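Local atomic coordinates of 2-hydroxychromene-2-carboxylate isomerase (Pseudomonas putida, PDB entry 2IMD), a protein that catalyses the reversible, glutathione-dependent isomerisation of 2-hydroxychromene-2-carboxylate to trans-o-hydroxybenzylidenepyruvate in naphthalene degradation. Residues 6-11 against 84-89. Residues are numbered along the deposited sequence; the frame is centred on the assembly and turned at random. Where two conformers were deposited one is given.
With GSH (glutathione), chain D.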
# COMPACT_ATOMS: atom_id res chain seq x y z
N TYR A 6 -6.26 10.68 -10.64
CA TYR A 6 -6.32 9.62 -11.68
C TYR A 6 -6.98 8.37 -11.11
O TYR A 6 -6.50 7.81 -10.12
CB TYR A 6 -4.93 9.24 -12.20
CG TYR A 6 -4.30 10.41 -12.91
CD1 TYR A 6 -3.69 11.45 -12.16
CD2 TYR A 6 -4.38 10.52 -14.26
CE1 TYR A 6 -3.14 12.57 -12.78
CE2 TYR A 6 -3.83 11.66 -14.91
CZ TYR A 6 -3.23 12.65 -14.14
OH TYR A 6 -2.71 13.77 -14.82
N PHE A 7 -8.05 7.87 -11.73
CA PHE A 7 -8.74 6.74 -11.18
C PHE A 7 -9.30 5.87 -12.33
O PHE A 7 -9.35 6.34 -13.46
CB PHE A 7 -9.92 7.19 -10.34
CG PHE A 7 -10.94 7.94 -11.16
CD1 PHE A 7 -10.80 9.32 -11.40
CD2 PHE A 7 -12.02 7.25 -11.71
CE1 PHE A 7 -11.72 10.02 -12.18
CE2 PHE A 7 -12.96 7.93 -12.54
CZ PHE A 7 -12.81 9.35 -12.74
N ASP A 8 -9.71 4.64 -11.99
CA ASP A 8 -10.41 3.71 -12.89
C ASP A 8 -11.57 3.18 -12.05
O ASP A 8 -11.34 2.82 -10.89
CB ASP A 8 -9.44 2.58 -13.29
CG ASP A 8 -10.05 1.59 -14.32
OD1 ASP A 8 -11.28 1.34 -14.25
OD2 ASP A 8 -9.26 1.01 -15.12
N PHE A 9 -12.80 3.18 -12.55
CA PHE A 9 -13.93 2.75 -11.74
C PHE A 9 -13.86 1.31 -11.26
O PHE A 9 -14.65 0.93 -10.39
CB PHE A 9 -15.20 2.98 -12.53
CG PHE A 9 -15.61 4.44 -12.60
CD1 PHE A 9 -15.90 5.16 -11.45
CD2 PHE A 9 -15.79 5.07 -13.84
CE1 PHE A 9 -16.30 6.54 -11.53
CE2 PHE A 9 -16.19 6.45 -13.94
CZ PHE A 9 -16.47 7.17 -12.80
N LEU A 10 -12.97 0.49 -11.85
CA LEU A 10 -12.80 -0.89 -11.35
C LEU A 10 -12.08 -0.96 -10.01
O LEU A 10 -12.01 -2.05 -9.41
CB LEU A 10 -12.08 -1.80 -12.36
CG LEU A 10 -10.66 -1.55 -12.79
CD1 LEU A 10 -9.74 -1.69 -11.62
CD2 LEU A 10 -10.28 -2.67 -13.79
N SER A 11 -11.57 0.18 -9.54
CA SER A 11 -10.61 0.15 -8.40
C SER A 11 -11.34 0.53 -7.07
O SER A 11 -11.74 1.70 -6.89
CB SER A 11 -9.51 1.19 -8.68
OG SER A 11 -8.73 1.38 -7.48
N TYR A 84 -15.27 -6.49 -13.09
CA TYR A 84 -14.41 -5.30 -13.08
C TYR A 84 -14.40 -4.63 -14.46
O TYR A 84 -13.44 -4.00 -14.83
CB TYR A 84 -12.97 -5.68 -12.70
CG TYR A 84 -12.86 -6.23 -11.31
CD1 TYR A 84 -12.73 -5.39 -10.20
CD2 TYR A 84 -12.82 -7.60 -11.10
CE1 TYR A 84 -12.65 -5.93 -8.90
CE2 TYR A 84 -12.74 -8.14 -9.79
CZ TYR A 84 -12.62 -7.30 -8.73
OH TYR A 84 -12.48 -7.85 -7.46
N ASN A 85 -15.52 -4.76 -15.18
CA ASN A 85 -15.56 -4.28 -16.55
C ASN A 85 -15.95 -2.80 -16.65
O ASN A 85 -17.08 -2.42 -17.05
CB ASN A 85 -16.57 -5.18 -17.35
CG ASN A 85 -16.13 -6.63 -17.41
OD1 ASN A 85 -14.92 -6.93 -17.37
ND2 ASN A 85 -17.11 -7.55 -17.49
N SER A 86 -14.93 -1.96 -16.41
CA SER A 86 -15.18 -0.53 -16.14
C SER A 86 -15.06 0.35 -17.36
O SER A 86 -15.17 1.58 -17.26
CB SER A 86 -14.15 0.00 -15.12
OG SER A 86 -12.85 -0.40 -15.57
N ARG A 87 -14.76 -0.26 -18.50
CA ARG A 87 -14.45 0.55 -19.71
C ARG A 87 -15.55 1.53 -20.04
O ARG A 87 -15.26 2.68 -20.27
CB ARG A 87 -14.11 -0.30 -20.93
CG ARG A 87 -13.51 0.57 -22.04
CD ARG A 87 -13.22 -0.24 -23.31
NE ARG A 87 -13.79 0.44 -24.46
CZ ARG A 87 -13.12 1.08 -25.42
NH1 ARG A 87 -11.79 1.17 -25.41
NH2 ARG A 87 -13.80 1.66 -26.38
N ARG A 88 -16.80 1.06 -20.11
CA ARG A 88 -17.89 1.95 -20.57
C ARG A 88 -18.01 3.15 -19.63
O ARG A 88 -18.17 4.31 -20.07
CB ARG A 88 -19.19 1.16 -20.62
CG ARG A 88 -20.36 2.01 -20.93
CD ARG A 88 -21.72 1.25 -21.08
NE ARG A 88 -21.66 0.16 -22.07
CZ ARG A 88 -22.06 -1.09 -21.81
NH1 ARG A 88 -22.59 -1.42 -20.63
NH2 ARG A 88 -21.95 -2.04 -22.76
N MSE A 89 -18.03 2.87 -18.32
CA MSE A 89 -18.27 3.97 -17.38
C MSE A 89 -17.05 4.88 -17.36
O MSE A 89 -17.19 6.09 -17.08
CB MSE A 89 -18.77 3.55 -16.00
CG MSE A 89 -20.05 2.71 -16.10
SE MSE A 89 -21.55 3.49 -17.11
CE MSE A 89 -21.97 5.04 -15.95
N1 GSH D . -2.14 0.65 -0.55
CA1 GSH D . -3.08 1.20 -1.51
C1 GSH D . -4.19 2.04 -1.11
O11 GSH D . -4.91 2.71 -1.94
O12 GSH D . -4.48 1.84 0.07
CB1 GSH D . -3.21 0.30 -2.75
CG1 GSH D . -3.81 0.81 -4.05
CD1 GSH D . -3.89 -0.26 -5.11
OE1 GSH D . -3.60 -1.51 -4.81
N2 GSH D . -4.25 0.07 -6.36
CA2 GSH D . -4.32 -0.85 -7.47
C2 GSH D . -3.15 -0.60 -8.38
O2 GSH D . -2.84 0.70 -8.76
CB2 GSH D . -5.68 -0.72 -8.18
SG2 GSH D . -7.08 -0.97 -7.03
N3 GSH D . -2.41 -1.64 -8.78
CA3 GSH D . -1.24 -1.29 -9.54
C3 GSH D . -0.00 -1.77 -8.79
O31 GSH D . 1.11 -1.43 -9.28
O32 GSH D . -0.07 -2.49 -7.75
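L10 packs CB and CD2 against the carbonyl oxygen and CB of Y84, with CB of L10 3.6 Å from O and 4.0 Å from CB of Y84. A chi1 of 64° followed by a chi2 of 63° swings CD2 back toward the same oxygen. Conversely, the Y84 ring presents an edge to L10: CD1 of Y84 lies 3.5 Å from O of L10, nearly in the ring plane, and this buried carbonyl oxygen has no hydrogen-bond partner in the model. The polar link is made by S86, whose OG donates at 2.7 Å to OD1 of D8, which receives it on its syn lone pair. The same OD1 takes N-H of L10 almost straight (176°) but from above the carboxylate plane. This bond from the backbone N two residues on makes an Asx turn; OD2 is held by the backbone N of L39. D8 to S11 form a type I turn, closed by S11 N to D8 O (3.0 Å), that joins strand 2-7 of the thioredoxin-like domain to helix 12-28, with S11 as N-cap. There OG of S11, the probable nucleophile, stands 2.9 Å from SG2 of glutathione, while Y84 binds the substrate. On the far flank the F9 ring brings CE2, at its edge, to 3.3 Å from O of M89, a selenomethionine, and CD2 packs on CB of M89.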